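PDB 4L8N: PDZ domain protein from Parabacteroides distasonis, which is of unknown function but carries PDZ domains around a DUF4136 domain and binds magnesium, possibly acting through protein–protein contacts. Local coordinates for residues F244-I249 against L284-Y289; N165-N170 against Y277-V282. All coordinates share one frame; numbering follows the deposited sequence.

Interaction 1 of 2, residues F244-I249 against L284-Y289; sequences FGIRII and LMCMQY
Cys286 O is gripped twice, by Tyr289 N at 2.9 Å and by Lys175 NZ, which also holds Tyr289 O, tying the turn at 286-289 to helix 158-175. The end of helix 274-285 and the chain after it pack on strand 240-250, a helix-on-sheet contact that includes a Met-aromatic pair. Met285, modelled as selenomethionine, sets its selenium beside the rim of the Phe244 ring: SE is 3.6 Å from CD2 of Phe244, and the line to the ring centre runs 73° off the normal, so the approach is to an edge. The bend at the last torsion (chi3 68°) turns CE of Met285 off toward Ile246, whose CD1 it meets at 3.8 Å. That same CD1 of Ile246 also touches Cys286 SG at 3.8 Å and so fits between the two neighbouring side chains. Cys262 of the neighbouring strand 258-268 and Phe131 of strand 123-135 beyond it also pack on Met285. Two residues along the strand, Ile248 meets Tyr289, whose ring is further held edge-to-face by Trp260. The ring receives a CH-pi contact on one face, with Ile248 CD1 sitting 3.7 Å from the Tyr289 ring centroid, 14° off its normal.

Interaction 2 of 2, residues N165-N170 against Y277-V282; sequences NECIEN and YARVHV
Val282 and Cys167 carry the apolar part of this helix–helix contact, with Ile168 beside them. CG1 of Val282 presses on main chain as well as side chain, lying 3.7 Å from Cys167 C and 3.8 Å from Cys167 CB. Its other methyl, CG2, reaches CG1 of Ile168 at 4.0 Å, the two side chains crossing at about a right angle. With SG beside its own backbone N (chi1 -65°), Cys167 lays its sulfur against the preceding turn of the partner helix, 3.8 Å from Arg279 CA and close to Arg279 CG.

Charge plays a looser part: Glu166 OE1 and Arg279 NH2 are 5.8 Å apart, so any attraction is probably weak, and the pair is not a salt bridge.

No hydrogen bond crosses between the two segments; the side-chain bond here lies within helix 274-285. Tyr277 O accepts from His281 N and also from His281 ND1, the latter at 2.8 Å and 156°, nearly in the imidazole plane. This holds the imidazole over the Tyr277 ring while its NE2 bonds Arg215 of the second subunit.

The segment axes come within 9.4 Å and cross at -17°, nearly parallel. Such side-by-side helices laid on one face of a beta-sheet, with Phe150, Ile188 and Phe244 among the strand residues beneath, are typical of a two-layer alpha/beta sandwich.

In the fold
Both contacts use helix 274-285 and lie within the DUF4136 range, but interaction 1 joins it to the sheet below and interaction 2 to its neighbour in the helical layer. Interaction 1 seats its C-terminal end and the following turn on strand 240-250, with every touching residue buried; interaction 2 sets it beside helix 158-175, running from a buried floor out to exposed Arg279. The chemistry follows: selenium at a ring edge and isoleucine methyls against sulfur and a ring face over the sheet, but chiefly valine, isoleucine and cysteine packing, with the Arg279 chain at the rim, between the helices. Phe244 CZ lies 3.6 Å from Val282 CG2, so the two contacts meet beneath helix 274-285.

Interaction 1 of 2, residues F244-I249 against L284-Y289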
loop_
_atom_site.group_PDB
_atom_site.type_symbol
_atom_site.label_atom_id
_atom_site.label_comp_id
_atom_site.label_asym_id
_atom_site.label_seq_id
_atom_site.Cartn_x
_atom_site.Cartn_y
_atom_site.Cartn_z
ATOM N N PHE A 244 -1.563 -9.400 -7.274
ATOM C CA PHE A 244 -2.653 -9.911 -8.094
ATOM C C PHE A 244 -3.596 -8.750 -8.402
ATOM O O PHE A 244 -4.050 -8.049 -7.497
ATOM C CB PHE A 244 -3.380 -11.117 -7.444
ATOM C CG PHE A 244 -4.550 -11.612 -8.257
ATOM C CD1 PHE A 244 -4.356 -12.199 -9.503
ATOM C CD2 PHE A 244 -5.849 -11.469 -7.794
ATOM C CE1 PHE A 244 -5.446 -12.603 -10.282
ATOM C CE2 PHE A 244 -6.938 -11.892 -8.568
ATOM C CZ PHE A 244 -6.726 -12.440 -9.815
ATOM N N GLY A 245 -3.826 -8.523 -9.683
ATOM C CA GLY A 245 -4.683 -7.439 -10.138
ATOM C C GLY A 245 -5.641 -7.781 -11.256
ATOM O O GLY A 245 -5.384 -8.685 -12.060
ATOM N N ILE A 246 -6.776 -7.055 -11.280
ATOM C CA ILE A 246 -7.808 -7.125 -12.318
ATOM C C ILE A 246 -7.901 -5.707 -12.920
ATOM O O ILE A 246 -8.000 -4.720 -12.177
ATOM C CB ILE A 246 -9.188 -7.670 -11.808
ATOM C CG1 ILE A 246 -9.056 -9.041 -11.103
ATOM C CG2 ILE A 246 -10.234 -7.732 -12.932
ATOM C CD1 ILE A 246 -10.312 -9.474 -10.250
ATOM N N ARG A 247 -7.839 -5.630 -14.264
ATOM C CA ARG A 247 -7.932 -4.384 -15.021
ATOM C C ARG A 247 -9.140 -4.470 -15.937
ATOM O O ARG A 247 -9.238 -5.422 -16.718
ATOM C CB ARG A 247 -6.635 -4.141 -15.819
ATOM C CG ARG A 247 -6.303 -2.669 -16.061
ATOM C CD ARG A 247 -4.957 -2.486 -16.760
ATOM N NE ARG A 247 -3.931 -1.918 -15.878
ATOM C CZ ARG A 247 -2.829 -2.557 -15.493
ATOM N NH1 ARG A 247 -2.579 -3.786 -15.929
ATOM N NH2 ARG A 247 -1.964 -1.967 -14.676
ATOM N N ILE A 248 -10.106 -3.503 -15.812
ATOM C CA ILE A 248 -11.318 -3.488 -16.673
ATOM C C ILE A 248 -11.168 -2.314 -17.671
ATOM O O ILE A 248 -11.324 -1.145 -17.291
ATOM C CB ILE A 248 -12.678 -3.457 -15.892
ATOM C CG1 ILE A 248 -12.854 -4.699 -14.981
ATOM C CG2 ILE A 248 -13.877 -3.256 -16.864
ATOM C CD1 ILE A 248 -14.162 -4.745 -14.132
ATOM N N ILE A 249 -10.815 -2.635 -18.934
ATOM C CA ILE A 249 -10.513 -1.624 -19.955
ATOM C C ILE A 249 -11.688 -1.390 -20.915
ATOM O O ILE A 249 -12.145 -2.315 -21.587
ATOM C CB ILE A 249 -9.208 -1.996 -20.748
ATOM C CG1 ILE A 249 -8.007 -2.274 -19.819
ATOM C CG2 ILE A 249 -8.846 -0.920 -21.777
ATOM C CD1 ILE A 249 -7.361 -3.563 -20.114
ATOM N N LEU A 284 -14.019 -11.533 -3.662
ATOM C CA LEU A 284 -13.959 -10.426 -2.692
ATOM C C LEU A 284 -13.616 -9.097 -3.405
ATOM O O LEU A 284 -14.264 -8.081 -3.152
ATOM C CB LEU A 284 -12.942 -10.706 -1.567
ATOM C CG LEU A 284 -13.176 -11.914 -0.675
ATOM C CD1 LEU A 284 -11.933 -12.202 0.140
ATOM C CD2 LEU A 284 -14.414 -11.731 0.237
HETATM N N MSE A 285 -12.618 -9.125 -4.316
HETATM C CA MSE A 285 -12.178 -7.987 -5.139
HETATM C C MSE A 285 -13.286 -7.436 -6.034
HETATM O O MSE A 285 -13.422 -6.219 -6.149
HETATM C CB MSE A 285 -11.001 -8.414 -6.023
HETATM C CG MSE A 285 -9.711 -8.562 -5.257
HETATM SE SE MSE A 285 -8.314 -9.412 -6.271
HETATM C CE MSE A 285 -8.048 -8.038 -7.500
ATOM N N CYS A 286 -14.076 -8.319 -6.669
ATOM C CA CYS A 286 -15.143 -7.905 -7.586
ATOM C C CYS A 286 -16.413 -7.434 -6.886
ATOM O O CYS A 286 -17.302 -6.908 -7.570
ATOM C CB CYS A 286 -15.444 -9.000 -8.593
ATOM S SG CYS A 286 -14.080 -9.308 -9.736
HETATM N N MSE A 287 -16.494 -7.539 -5.543
HETATM C CA MSE A 287 -17.667 -7.016 -4.817
HETATM C C MSE A 287 -17.727 -5.485 -4.957
HETATM O O MSE A 287 -18.787 -4.885 -4.748
HETATM C CB MSE A 287 -17.648 -7.437 -3.348
HETATM C CG MSE A 287 -18.357 -8.758 -3.124
HETATM SE SE MSE A 287 -18.314 -9.402 -1.287
HETATM C CE MSE A 287 -19.441 -8.164 -0.583
ATOM N N GLN A 288 -16.584 -4.855 -5.342
ATOM C CA GLN A 288 -16.553 -3.418 -5.551
ATOM C C GLN A 288 -16.756 -3.052 -7.017
ATOM O O GLN A 288 -16.644 -1.880 -7.348
ATOM C CB GLN A 288 -15.306 -2.768 -4.962
ATOM C CG GLN A 288 -15.396 -2.708 -3.444
ATOM C CD GLN A 288 -14.609 -1.586 -2.884
ATOM O OE1 GLN A 288 -15.160 -0.606 -2.375
ATOM N NE2 GLN A 288 -13.297 -1.702 -2.999
ATOM N N TYR A 289 -17.122 -4.023 -7.887
ATOM C CA TYR A 289 -17.501 -3.723 -9.267
ATOM C C TYR A 289 -19.007 -3.988 -9.426
ATOM O O TYR A 289 -19.429 -5.129 -9.209
ATOM C CB TYR A 289 -16.679 -4.485 -10.335
ATOM C CG TYR A 289 -16.946 -3.895 -11.705
ATOM C CD1 TYR A 289 -16.351 -2.693 -12.093
ATOM C CD2 TYR A 289 -17.937 -4.428 -12.539
ATOM C CE1 TYR A 289 -16.674 -2.079 -13.308
ATOM C CE2 TYR A 289 -18.273 -3.814 -13.755
ATOM C CZ TYR A 289 -17.630 -2.645 -14.137
ATOM O OH TYR A 289 -17.937 -2.025 -15.331
#

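Interaction 2 of 2, residues N165-N170 against Y277-V282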
loop_
_atom_site.group_PDB
_atom_site.type_symbol
_atom_site.label_atom_id
_atom_site.label_comp_id
_atom_site.label_asym_id
_atom_site.label_seq_id
_atom_site.Cartn_x
_atom_site.Cartn_y
_atom_site.Cartn_z
ATOM N N ASN A 165 -9.183 -16.166 -15.236
ATOM C CA ASN A 165 -10.251 -15.714 -16.130
ATOM C C ASN A 165 -11.587 -16.460 -15.906
ATOM O O ASN A 165 -12.645 -15.853 -16.034
ATOM C CB ASN A 165 -9.803 -15.818 -17.584
ATOM C CG ASN A 165 -8.685 -14.873 -17.974
ATOM O OD1 ASN A 165 -8.341 -13.913 -17.266
ATOM N ND2 ASN A 165 -8.152 -15.069 -19.163
ATOM N N GLU A 166 -11.539 -17.741 -15.539
ATOM C CA GLU A 166 -12.738 -18.525 -15.229
ATOM C C GLU A 166 -13.410 -17.981 -13.957
ATOM O O GLU A 166 -14.638 -17.937 -13.909
ATOM C CB GLU A 166 -12.396 -20.008 -15.062
ATOM C CG GLU A 166 -12.527 -20.816 -16.340
ATOM C CD GLU A 166 -12.089 -22.270 -16.254
ATOM O OE1 GLU A 166 -12.330 -22.919 -15.208
ATOM O OE2 GLU A 166 -11.523 -22.768 -17.255
ATOM N N CYS A 167 -12.604 -17.542 -12.948
ATOM C CA CYS A 167 -13.095 -16.949 -11.699
ATOM C C CYS A 167 -13.760 -15.606 -11.983
ATOM O O CYS A 167 -14.868 -15.354 -11.484
ATOM C CB CYS A 167 -11.970 -16.791 -10.676
ATOM S SG CYS A 167 -11.254 -18.348 -10.094
ATOM N N ILE A 168 -13.078 -14.738 -12.769
ATOM C CA ILE A 168 -13.594 -13.420 -13.134
ATOM C C ILE A 168 -14.850 -13.587 -13.980
ATOM O O ILE A 168 -15.836 -12.879 -13.732
ATOM C CB ILE A 168 -12.545 -12.526 -13.840
ATOM C CG1 ILE A 168 -11.258 -12.429 -13.007
ATOM C CG2 ILE A 168 -13.123 -11.108 -14.133
ATOM C CD1 ILE A 168 -10.083 -12.096 -13.815
ATOM N N GLU A 169 -14.851 -14.560 -14.919
ATOM C CA GLU A 169 -16.014 -14.811 -15.772
ATOM C C GLU A 169 -17.240 -15.167 -14.940
ATOM O O GLU A 169 -18.296 -14.610 -15.198
ATOM C CB GLU A 169 -15.740 -15.905 -16.812
ATOM C CG GLU A 169 -16.738 -15.900 -17.957
ATOM C CD GLU A 169 -16.569 -17.008 -18.976
ATOM O OE1 GLU A 169 -15.408 -17.324 -19.327
ATOM O OE2 GLU A 169 -17.602 -17.535 -19.451
ATOM N N ASN A 170 -17.104 -16.043 -13.932
ATOM C CA ASN A 170 -18.221 -16.409 -13.051
ATOM C C ASN A 170 -18.723 -15.199 -12.270
ATOM O O ASN A 170 -19.931 -15.014 -12.189
ATOM C CB ASN A 170 -17.865 -17.556 -12.069
ATOM C CG ASN A 170 -17.580 -18.906 -12.714
ATOM O OD1 ASN A 170 -17.988 -19.199 -13.856
ATOM N ND2 ASN A 170 -16.872 -19.775 -11.982
ATOM N N TYR A 277 -4.903 -18.203 -4.691
ATOM C CA TYR A 277 -5.091 -16.815 -4.281
ATOM C C TYR A 277 -6.262 -16.181 -5.067
ATOM O O TYR A 277 -7.150 -15.608 -4.436
ATOM C CB TYR A 277 -3.781 -15.983 -4.447
ATOM C CG TYR A 277 -3.934 -14.611 -3.823
ATOM C CD1 TYR A 277 -3.677 -14.409 -2.473
ATOM C CD2 TYR A 277 -4.457 -13.545 -4.554
ATOM C CE1 TYR A 277 -3.920 -13.178 -1.868
ATOM C CE2 TYR A 277 -4.710 -12.311 -3.955
ATOM C CZ TYR A 277 -4.464 -12.143 -2.605
ATOM O OH TYR A 277 -4.750 -10.955 -1.986
ATOM N N ALA A 278 -6.246 -16.282 -6.431
ATOM C CA ALA A 278 -7.288 -15.753 -7.338
ATOM C C ALA A 278 -8.679 -16.343 -6.997
ATOM O O ALA A 278 -9.642 -15.580 -6.849
ATOM C CB ALA A 278 -6.940 -16.042 -8.803
ATOM N N ARG A 279 -8.763 -17.688 -6.815
ATOM C CA ARG A 279 -10.000 -18.391 -6.462
ATOM C C ARG A 279 -10.673 -17.789 -5.228
ATOM O O ARG A 279 -11.890 -17.622 -5.242
ATOM C CB ARG A 279 -9.741 -19.890 -6.208
ATOM C CG ARG A 279 -9.557 -20.701 -7.464
ATOM C CD ARG A 279 -9.779 -22.169 -7.181
ATOM N NE ARG A 279 -9.309 -23.011 -8.288
ATOM C CZ ARG A 279 -10.037 -23.329 -9.356
ATOM N NH1 ARG A 279 -11.284 -22.876 -9.480
ATOM N NH2 ARG A 279 -9.528 -24.102 -10.305
ATOM N N VAL A 280 -9.883 -17.451 -4.182
ATOM C CA VAL A 280 -10.375 -16.891 -2.921
ATOM C C VAL A 280 -10.728 -15.406 -3.061
ATOM O O VAL A 280 -11.800 -15.001 -2.632
ATOM C CB VAL A 280 -9.352 -17.123 -1.763
ATOM C CG1 VAL A 280 -9.781 -16.463 -0.453
ATOM C CG2 VAL A 280 -9.104 -18.604 -1.538
ATOM N N HIS A 281 -9.832 -14.603 -3.646
ATOM C CA HIS A 281 -9.923 -13.138 -3.681
ATOM C C HIS A 281 -10.632 -12.526 -4.873
ATOM O O HIS A 281 -11.227 -11.466 -4.671
ATOM C CB HIS A 281 -8.543 -12.537 -3.504
ATOM C CG HIS A 281 -7.957 -12.925 -2.183
ATOM N ND1 HIS A 281 -7.237 -14.102 -2.030
ATOM C CD2 HIS A 281 -8.059 -12.315 -0.973
ATOM C CE1 HIS A 281 -6.882 -14.146 -0.749
ATOM N NE2 HIS A 281 -7.340 -13.089 -0.075
ATOM N N VAL A 282 -10.659 -13.166 -6.072
ATOM C CA VAL A 282 -11.443 -12.618 -7.200
ATOM C C VAL A 282 -12.895 -12.263 -6.707
ATOM O O VAL A 282 -13.329 -11.122 -6.950
ATOM C CB VAL A 282 -11.483 -13.545 -8.462
ATOM C CG1 VAL A 282 -12.690 -13.248 -9.361
ATOM C CG2 VAL A 282 -10.185 -13.452 -9.255
#